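Probable glutamine synthetase (PDB 4HPP) is probably a member of the glutamine synthetase family, binds a magnesium ion and glutamic acid in its catalytic domain and is found in an assembly of six subunits. Local coordinates at residues Ala147-Leu150 / Gln151-Arg154; Pro160-Leu163 / Val164-Leu167; Ser431-Asp434 / Leu435-Tyr439. All coordinates share one frame; numbering follows the deposited sequence.

In the fold
The three contacts are local ones, each at or within a helix of the catalytic domain. Contact 1 opens helix 150-155 and contact 2 runs along helix 159-169, the next helix in the chain. Their centres are about 17 Å apart, and Gln153 O packs on Pro160 CG at 4.1 Å. Both also touch the second subunit. Contact 1 reaches the active site directly: Phe148 packs on Glu180, a residue of both the magnesium site and the glutamic acid pocket. Contact 3 lies on the last helix, 432-439, and its nearest atoms stay about 18 Å from contact 2. The glutamic acid ligand is about 13 Å from the side chain of Cys436.

Contact 1: residues Ala147-Leu150 / Gln151-Arg154; sequences AFSL and QAQR
Ser149, the N-cap residue, and Ala152 meet where a loop turns into helix 150-155. The serine hydroxyl lies alongside the alanine, with Ser149 OG 3.9 Å from Ala152 CB. The torsion puts OG between the backbone N and the carbonyl carbon (chi1 67°), on the side of Ala152, while its hydrogen bond runs back to Ala146. The alanine methyl also touches Ser149 O, at 3.5 Å. Ser149 O accepts from Gln153 N at 3.1 Å, in the carbonyl plane, and weakly from Ala152 N. One residue on, Leu150 and Arg154 stand a turn apart, Leu150 CG facing Arg154 CG at 4.4 Å. Arg154 CG rests on Leu150 O at 3.3 Å. The same oxygen takes Arg154 N at 2.8 Å in a nearly straight bond (171°). The arginine chain then bends twice, and NH2 forms a salt bridge with Glu211 of the second subunit. Gln153 touches Leu150 O with CB, but its amide leads off to Ser25 of that subunit. This helix start lies at the subunit interface, and Phe148 touches magnesium-site Glu180. Leu150 packs on Tyr91 of the second subunit, in strand 89-97, while Ala152 and Gln153 lie against strand 174-179 of their own chain.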
ATOM      1  N   ALA A 147      25.995  19.532  13.108  1.00 36.67           N
ATOM      2  CA  ALA A 147      27.137  19.538  12.238  1.00 38.63           C
ATOM      3  C   ALA A 147      28.209  18.509  12.668  1.00 42.51           C
ATOM      4  O   ALA A 147      28.539  18.402  13.837  1.00 49.72           O
ATOM      5  CB  ALA A 147      27.738  20.912  12.221  1.00 36.49           C
ATOM      6  N   PHE A 148      28.736  17.761  11.703  1.00 38.71           N
ATOM      7  CA  PHE A 148      29.907  16.896  11.904  1.00 43.21           C
ATOM      8  C   PHE A 148      29.590  15.621  12.741  1.00 40.70           C
ATOM      9  O   PHE A 148      30.504  14.914  13.112  1.00 41.66           O
ATOM     10  CB  PHE A 148      31.055  17.692  12.587  1.00 44.15           C
ATOM     11  CG  PHE A 148      31.546  18.930  11.836  1.00 41.82           C
ATOM     12  CD1 PHE A 148      32.004  20.038  12.546  1.00 52.39           C
ATOM     13  CD2 PHE A 148      31.610  18.985  10.460  1.00 42.36           C
ATOM     14  CE1 PHE A 148      32.472  21.181  11.891  1.00 54.24           C
ATOM     15  CE2 PHE A 148      32.054  20.128   9.808  1.00 45.68           C
ATOM     16  CZ  PHE A 148      32.485  21.230  10.513  1.00 46.06           C
ATOM     17  N   SER A 149      28.312  15.386  13.073  1.00 40.35           N
ATOM     18  CA  SER A 149      27.929  14.505  14.156  1.00 43.65           C
ATOM     19  C   SER A 149      27.627  13.093  13.683  1.00 47.79           C
ATOM     20  O   SER A 149      27.207  12.894  12.519  1.00 51.56           O
ATOM     21  CB  SER A 149      26.768  15.101  15.015  1.00 47.87           C
ATOM     22  OG  SER A 149      25.547  15.182  14.302  1.00 47.30           O
ATOM     23  N   LEU A 150      27.861  12.117  14.578  1.00 45.95           N
ATOM     24  CA  LEU A 150      27.642  10.680  14.259  1.00 45.37           C
ATOM     25  C   LEU A 150      26.190  10.538  13.817  1.00 40.05           C
ATOM     26  O   LEU A 150      25.887   9.836  12.850  1.00 45.31           O
ATOM     27  CB  LEU A 150      27.940   9.712  15.461  1.00 46.24           C
ATOM     28  CG  LEU A 150      27.911   8.189  15.179  1.00 48.55           C
ATOM     29  CD1 LEU A 150      28.730   7.815  13.946  1.00 38.88           C
ATOM     30  CD2 LEU A 150      28.418   7.372  16.351  1.00 49.27           C
ATOM     31  N   GLN A 151      25.295  11.259  14.477  1.00 34.95           N
ATOM     32  CA  GLN A 151      23.909  11.140  14.110  1.00 36.01           C
ATOM     33  C   GLN A 151      23.662  11.577  12.708  1.00 35.40           C
ATOM     34  O   GLN A 151      22.816  10.951  12.009  1.00 37.66           O
ATOM     35  CB  GLN A 151      22.996  11.822  15.110  1.00 43.27           C
ATOM     36  CG  GLN A 151      22.743  10.990  16.361  1.00 42.47           C
ATOM     37  CD  GLN A 151      21.526  11.548  17.052  1.00 43.33           C
ATOM     38  OE1 GLN A 151      21.596  12.628  17.583  1.00 40.82           O
ATOM     39  NE2 GLN A 151      20.401  10.835  17.011  1.00 36.47           N
ATOM     40  N   ALA A 152      24.421  12.575  12.243  1.00 32.99           N
ATOM     41  CA  ALA A 152      24.177  13.077  10.865  1.00 37.06           C
ATOM     42  C   ALA A 152      24.685  12.070   9.877  1.00 42.10           C
ATOM     43  O   ALA A 152      24.080  11.896   8.821  1.00 46.72           O
ATOM     44  CB  ALA A 152      24.786  14.444  10.579  1.00 30.35           C
ATOM     45  N   GLN A 153      25.793  11.394  10.193  1.00 45.26           N
ATOM     46  CA  GLN A 153      26.246  10.330   9.313  1.00 39.88           C
ATOM     47  C   GLN A 153      25.209   9.169   9.325  1.00 43.53           C
ATOM     48  O   GLN A 153      24.818   8.674   8.265  1.00 43.64           O
ATOM     49  CB  GLN A 153      27.676   9.891   9.674  1.00 45.45           C
ATOM     50  CG  GLN A 153      28.114   8.676   8.873  1.00 43.88           C
ATOM     51  CD  GLN A 153      29.548   8.699   8.387  1.00 50.92           C
ATOM     52  OE1 GLN A 153      30.273   9.719   8.462  1.00 52.11           O
ATOM     53  NE2 GLN A 153      29.980   7.551   7.872  1.00 47.40           N
ATOM     54  N   ARG A 154      24.705   8.797  10.511  1.00 38.70           N
ATOM     55  CA  ARG A 154      23.676   7.774  10.605  1.00 34.56           C
ATOM     56  C   ARG A 154      22.404   8.084   9.882  1.00 41.75           C
ATOM     57  O   ARG A 154      21.767   7.142   9.385  1.00 44.37           O
ATOM     58  CB  ARG A 154      23.357   7.472  12.045  1.00 30.07           C
ATOM     59  CG  ARG A 154      24.536   6.815  12.731  1.00 42.06           C
ATOM     60  CD  ARG A 154      25.287   5.785  11.866  1.00 38.31           C
ATOM     61  NE  ARG A 154      24.618   4.494  11.909  1.00 35.67           N
ATOM     62  CZ  ARG A 154      25.199   3.342  11.512  1.00 41.28           C
ATOM     63  NH1 ARG A 154      26.440   3.318  10.962  1.00 28.37           N
ATOM     64  NH2 ARG A 154      24.531   2.196  11.652  1.00 38.18           N
TER

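Contact 2: residues Pro160-Leu163 / Val164-Leu167; sequences PGWL and VSAL
Leu163 and Leu167 are an i, i+4 pair on helix 159-169, one turn apart on the same side. Their side chains cross, with Leu163 CG 3.8 Å from Leu167 CD1. The leucines use different first torsions. CG of Leu163 is anti to its backbone N (chi1 178°), whereas CG of Leu167 is anti to the carbonyl carbon (chi1 -61°). That first torsion lays Leu167 CG back over the turn, 3.5 Å from Leu163 O. Leu167 N gives that same oxygen a bond of 2.8 Å. This is the alpha-helical pattern, and four such bonds follow in succession from Pro160 O to Leu163 O. Pro160 sits in the first turn, where its lack of an N-H costs no helix bond. Ala166 N approaches Trp162 O at 3.0 Å from above the carbonyl plane, and Ala166 CB touches the same oxygen at 3.3 Å. Ser165 lies next to the indole, with OG 3.9 Å from both Trp162 CE3 and Trp162 CZ3. The hydroxyl also has a weak hydrogen bond to Gln169. Val164 lays CG2 beside Pro160 O at 3.6 Å. Leu163 and Leu167 also pack on helix 196-216, through Thr209 and Val208, and on strand 174-179, through Phe177 and Pro174. Trp162 packs on Pro6 and Val164 on Val7, both of the second subunit.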
ATOM      1  N   PRO A 160      25.927   6.471   2.651  1.00 34.28           N
ATOM      2  CA  PRO A 160      27.415   6.526   2.668  1.00 35.42           C
ATOM      3  C   PRO A 160      28.080   5.176   2.308  1.00 42.16           C
ATOM      4  O   PRO A 160      29.019   5.172   1.484  1.00 39.34           O
ATOM      5  CB  PRO A 160      27.740   6.882   4.115  1.00 33.16           C
ATOM      6  CG  PRO A 160      26.425   7.336   4.713  1.00 31.11           C
ATOM      7  CD  PRO A 160      25.400   6.491   4.018  1.00 31.70           C
ATOM      8  N   GLY A 161      27.603   4.062   2.908  1.00 41.01           N
ATOM      9  CA  GLY A 161      28.121   2.703   2.567  1.00 36.14           C
ATOM     10  C   GLY A 161      28.030   2.427   1.072  1.00 34.36           C
ATOM     11  O   GLY A 161      28.979   1.953   0.458  1.00 31.88           O
ATOM     12  N   TRP A 162      26.924   2.813   0.446  1.00 39.61           N
ATOM     13  CA  TRP A 162      26.744   2.577  -1.005  1.00 38.35           C
ATOM     14  C   TRP A 162      27.468   3.580  -1.821  1.00 41.41           C
ATOM     15  O   TRP A 162      27.799   3.341  -2.972  1.00 45.53           O
ATOM     16  CB  TRP A 162      25.291   2.580  -1.418  1.00 39.33           C
ATOM     17  CG  TRP A 162      24.720   1.207  -1.371  1.00 47.60           C
ATOM     18  CD1 TRP A 162      23.711   0.750  -0.544  1.00 55.07           C
ATOM     19  CD2 TRP A 162      25.105   0.043  -2.186  1.00 47.09           C
ATOM     20  NE1 TRP A 162      23.437  -0.574  -0.781  1.00 47.93           N
ATOM     21  CE2 TRP A 162      24.252  -1.064  -1.750  1.00 51.77           C
ATOM     22  CE3 TRP A 162      26.060  -0.192  -3.181  1.00 47.96           C
ATOM     23  CZ2 TRP A 162      24.379  -2.364  -2.289  1.00 46.35           C
ATOM     24  CZ3 TRP A 162      26.157  -1.478  -3.726  1.00 42.94           C
ATOM     25  CH2 TRP A 162      25.337  -2.537  -3.282  1.00 39.91           C
ATOM     26  N   LEU A 163      27.761   4.719  -1.228  1.00 39.60           N
ATOM     27  CA  LEU A 163      28.464   5.718  -1.983  1.00 40.26           C
ATOM     28  C   LEU A 163      29.913   5.310  -2.127  1.00 35.04           C
ATOM     29  O   LEU A 163      30.441   5.216  -3.226  1.00 40.35           O
ATOM     30  CB  LEU A 163      28.299   7.136  -1.353  1.00 40.26           C
ATOM     31  CG  LEU A 163      29.074   8.180  -2.122  1.00 36.33           C
ATOM     32  CD1 LEU A 163      28.653   8.145  -3.573  1.00 36.83           C
ATOM     33  CD2 LEU A 163      28.871   9.563  -1.562  1.00 48.58           C
ATOM     34  N   VAL A 164      30.577   5.117  -1.018  1.00 38.29           N
ATOM     35  CA  VAL A 164      31.955   4.587  -1.013  1.00 39.46           C
ATOM     36  C   VAL A 164      32.112   3.335  -1.878  1.00 36.64           C
ATOM     37  O   VAL A 164      33.060   3.197  -2.655  1.00 39.42           O
ATOM     38  CB  VAL A 164      32.482   4.425   0.442  1.00 38.98           C
ATOM     39  CG1 VAL A 164      33.852   3.800   0.465  1.00 36.48           C
ATOM     40  CG2 VAL A 164      32.561   5.815   1.063  1.00 34.12           C
ATOM     41  N   SER A 165      31.135   2.466  -1.860  1.00 43.88           N
ATOM     42  CA  SER A 165      31.294   1.249  -2.655  1.00 40.42           C
ATOM     43  C   SER A 165      31.200   1.575  -4.126  1.00 44.55           C
ATOM     44  O   SER A 165      32.070   1.165  -4.943  1.00 51.32           O
ATOM     45  CB  SER A 165      30.298   0.222  -2.207  1.00 41.90           C
ATOM     46  OG  SER A 165      29.920  -0.580  -3.272  1.00 40.39           O
ATOM     47  N   ALA A 166      30.187   2.361  -4.491  1.00 53.28           N
ATOM     48  CA  ALA A 166      30.086   2.854  -5.888  1.00 46.43           C
ATOM     49  C   ALA A 166      31.361   3.607  -6.376  1.00 45.70           C
ATOM     50  O   ALA A 166      31.883   3.319  -7.458  1.00 45.83           O
ATOM     51  CB  ALA A 166      28.846   3.679  -6.061  1.00 39.77           C
ATOM     52  N   LEU A 167      31.905   4.501  -5.547  1.00 42.95           N
ATOM     53  CA  LEU A 167      33.130   5.191  -5.906  1.00 39.29           C
ATOM     54  C   LEU A 167      34.290   4.165  -5.984  1.00 45.31           C
ATOM     55  O   LEU A 167      35.050   4.193  -6.971  1.00 43.86           O
ATOM     56  CB  LEU A 167      33.427   6.367  -4.980  1.00 35.86           C
ATOM     57  CG  LEU A 167      32.399   7.530  -4.898  1.00 39.81           C
ATOM     58  CD1 LEU A 167      32.589   8.342  -3.622  1.00 38.02           C
ATOM     59  CD2 LEU A 167      32.376   8.480  -6.107  1.00 37.93           C
TER

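Contact 3: residues Ser431-Asp434 / Leu435-Tyr439; sequences SDDD and LCRHY
Asp434 meets the guanidinium of Arg437 at its edge. Asp434 OD1 lies near the guanidinium plane, 2.9 Å from Arg437 NH1, and makes a salt bridge. The carboxylate and guanidinium planes are turned 34° apart. Asp434 OD1 alone faces NH1; OD2 points away from it. Arg437 reaches back along the helix to do this. Its CG is anti to the carbonyl carbon (chi1 -71°), and the chain runs extended from CG to NE. Asp433 is the second neighbour of the group, with CB 3.5 Å from Arg437 NH1. Its own OD1 stays 4.3 Å from Arg437 NH2 and well out of the guanidinium plane, so the charges are merely near each other. The Tyr439 ring has Leu435 O at its edge, in plane. Its hydroxyl bonds to Gln51. His438 turns its ring away from the first turn. Its backbone N gives Asp434 O a bent bond (N-H...O 130°), tilted out of the carbonyl plane, whose short length is doubtful at this resolution. Leu435 CB rests on Ser431 O at 3.2 Å, and the leucine packs on Thr427 of helix 410-427. Cys436 and Asp432 pack on Leu289 of helix 288-291. Three aspartates in a row fill the first turn, where their charges probably suit the positive end of the helix. Ser431 OG accepts from Asp433 N at 3.2 Å. This is a serine N-cap, here at the start of helix 432-439, joined by an i, i+3 acid-arginine salt bridge from the first turn to the second.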
ATOM      1  N   SER A 431      17.407  38.407  -7.938  1.00 65.92           N
ATOM      2  CA  SER A 431      17.775  38.548  -6.556  1.00 58.43           C
ATOM      3  C   SER A 431      18.931  37.587  -6.204  1.00 66.61           C
ATOM      4  O   SER A 431      19.132  36.567  -6.867  1.00 68.60           O
ATOM      5  CB  SER A 431      16.499  38.191  -5.776  1.00 72.35           C
ATOM      6  OG  SER A 431      16.745  37.862  -4.415  1.00 82.11           O
ATOM      7  N   ASP A 432      19.697  37.894  -5.169  1.00 60.56           N
ATOM      8  CA  ASP A 432      20.648  36.930  -4.671  1.00 54.88           C
ATOM      9  C   ASP A 432      20.029  35.557  -4.419  1.00 67.19           C
ATOM     10  O   ASP A 432      20.595  34.528  -4.797  1.00 78.94           O
ATOM     11  CB  ASP A 432      21.352  37.449  -3.424  1.00 51.93           C
ATOM     12  CG  ASP A 432      22.592  38.252  -3.764  1.00 63.58           C
ATOM     13  OD1 ASP A 432      23.372  38.623  -2.834  1.00 64.64           O
ATOM     14  OD2 ASP A 432      22.783  38.520  -4.985  1.00 68.92           O
ATOM     15  N   ASP A 433      18.871  35.549  -3.768  1.00 76.87           N
ATOM     16  CA  ASP A 433      18.151  34.325  -3.409  1.00 67.69           C
ATOM     17  C   ASP A 433      17.666  33.504  -4.618  1.00 71.45           C
ATOM     18  O   ASP A 433      18.085  32.363  -4.776  1.00 84.99           O
ATOM     19  CB  ASP A 433      17.054  34.632  -2.370  1.00 54.64           C
ATOM     20  CG  ASP A 433      17.644  34.954  -0.975  1.00 55.62           C
ATOM     21  OD1 ASP A 433      16.910  34.909   0.024  1.00 48.40           O
ATOM     22  OD2 ASP A 433      18.862  35.235  -0.853  1.00 52.38           O
ATOM     23  N   ASP A 434      16.825  34.082  -5.472  1.00 70.97           N
ATOM     24  CA  ASP A 434      16.430  33.477  -6.763  1.00 69.10           C
ATOM     25  C   ASP A 434      17.590  32.837  -7.560  1.00 66.64           C
ATOM     26  O   ASP A 434      17.466  31.774  -8.161  1.00 64.34           O
ATOM     27  CB  ASP A 434      15.722  34.547  -7.590  1.00 63.39           C
ATOM     28  CG  ASP A 434      14.613  35.232  -6.792  1.00 88.23           C
ATOM     29  OD1 ASP A 434      14.038  34.499  -5.939  1.00 72.01           O
ATOM     30  OD2 ASP A 434      14.348  36.466  -6.975  1.00 88.45           O
ATOM     31  N   LEU A 435      18.729  33.500  -7.530  1.00 62.01           N
ATOM     32  CA  LEU A 435      19.901  33.091  -8.242  1.00 56.47           C
ATOM     33  C   LEU A 435      20.452  31.818  -7.620  1.00 59.78           C
ATOM     34  O   LEU A 435      20.880  30.913  -8.310  1.00 62.05           O
ATOM     35  CB  LEU A 435      20.918  34.187  -8.044  1.00 57.23           C
ATOM     36  CG  LEU A 435      22.151  34.152  -8.912  1.00 61.43           C
ATOM     37  CD1 LEU A 435      21.739  34.078 -10.389  1.00 57.53           C
ATOM     38  CD2 LEU A 435      22.977  35.385  -8.569  1.00 53.86           C
ATOM     39  N   CYS A 436      20.421  31.771  -6.296  1.00 56.16           N
ATOM     40  CA  CYS A 436      20.875  30.629  -5.550  1.00 56.94           C
ATOM     41  C   CYS A 436      19.913  29.464  -5.722  1.00 59.27           C
ATOM     42  O   CYS A 436      20.323  28.313  -5.956  1.00 66.60           O
ATOM     43  CB  CYS A 436      21.053  30.992  -4.088  1.00 53.29           C
ATOM     44  SG  CYS A 436      20.678  29.616  -3.020  1.00 54.95           S
ATOM     45  N   ARG A 437      18.637  29.766  -5.687  1.00 49.33           N
ATOM     46  CA  ARG A 437      17.658  28.730  -5.898  1.00 56.49           C
ATOM     47  C   ARG A 437      17.770  28.296  -7.325  1.00 58.55           C
ATOM     48  O   ARG A 437      17.549  27.116  -7.662  1.00 64.31           O
ATOM     49  CB  ARG A 437      16.226  29.211  -5.625  1.00 49.37           C
ATOM     50  CG  ARG A 437      15.858  29.459  -4.160  1.00 49.04           C
ATOM     51  CD  ARG A 437      14.454  30.102  -4.116  1.00 59.62           C
ATOM     52  NE  ARG A 437      14.088  30.685  -2.817  1.00 62.01           N
ATOM     53  CZ  ARG A 437      14.030  31.993  -2.561  1.00 67.00           C
ATOM     54  NH1 ARG A 437      14.286  32.880  -3.527  1.00 75.06           N
ATOM     55  NH2 ARG A 437      13.683  32.421  -1.350  1.00 69.54           N
ATOM     56  N   HIS A 438      18.091  29.259  -8.178  1.00 61.74           N
ATOM     57  CA  HIS A 438      18.119  28.950  -9.585  1.00 58.48           C
ATOM     58  C   HIS A 438      19.196  27.923  -9.731  1.00 52.03           C
ATOM     59  O   HIS A 438      18.908  26.873 -10.246  1.00 54.83           O
ATOM     60  CB  HIS A 438      18.291  30.202 -10.485  1.00 59.83           C
ATOM     61  CG  HIS A 438      18.286  29.897 -11.985  1.00 69.00           C
ATOM     62  ND1 HIS A 438      17.182  29.486 -12.644  1.00 76.04           N
ATOM     63  CD2 HIS A 438      19.322  29.936 -12.942  1.00 66.84           C
ATOM     64  CE1 HIS A 438      17.497  29.250 -13.955  1.00 70.96           C
ATOM     65  NE2 HIS A 438      18.800  29.541 -14.130  1.00 64.80           N
ATOM     66  N   TYR A 439      20.415  28.181  -9.217  1.00 50.94           N
ATOM     67  CA  TYR A 439      21.574  27.290  -9.488  1.00 53.16           C
ATOM     68  C   TYR A 439      21.549  25.939  -8.721  1.00 52.68           C
ATOM     69  O   TYR A 439      22.011  24.906  -9.231  1.00 55.94           O
ATOM     70  CB  TYR A 439      22.921  28.017  -9.326  1.00 56.35           C
ATOM     71  CG  TYR A 439      23.310  28.803 -10.553  1.00 55.98           C
ATOM     72  CD1 TYR A 439      24.106  28.235 -11.547  1.00 60.40           C
ATOM     73  CD2 TYR A 439      22.856  30.101 -10.742  1.00 55.03           C
ATOM     74  CE1 TYR A 439      24.435  28.944 -12.696  1.00 61.03           C
ATOM     75  CE2 TYR A 439      23.173  30.809 -11.888  1.00 58.22           C
ATOM     76  CZ  TYR A 439      23.961  30.233 -12.854  1.00 52.74           C
ATOM     77  OH  TYR A 439      24.255  30.954 -13.967  1.00 52.67           O
TER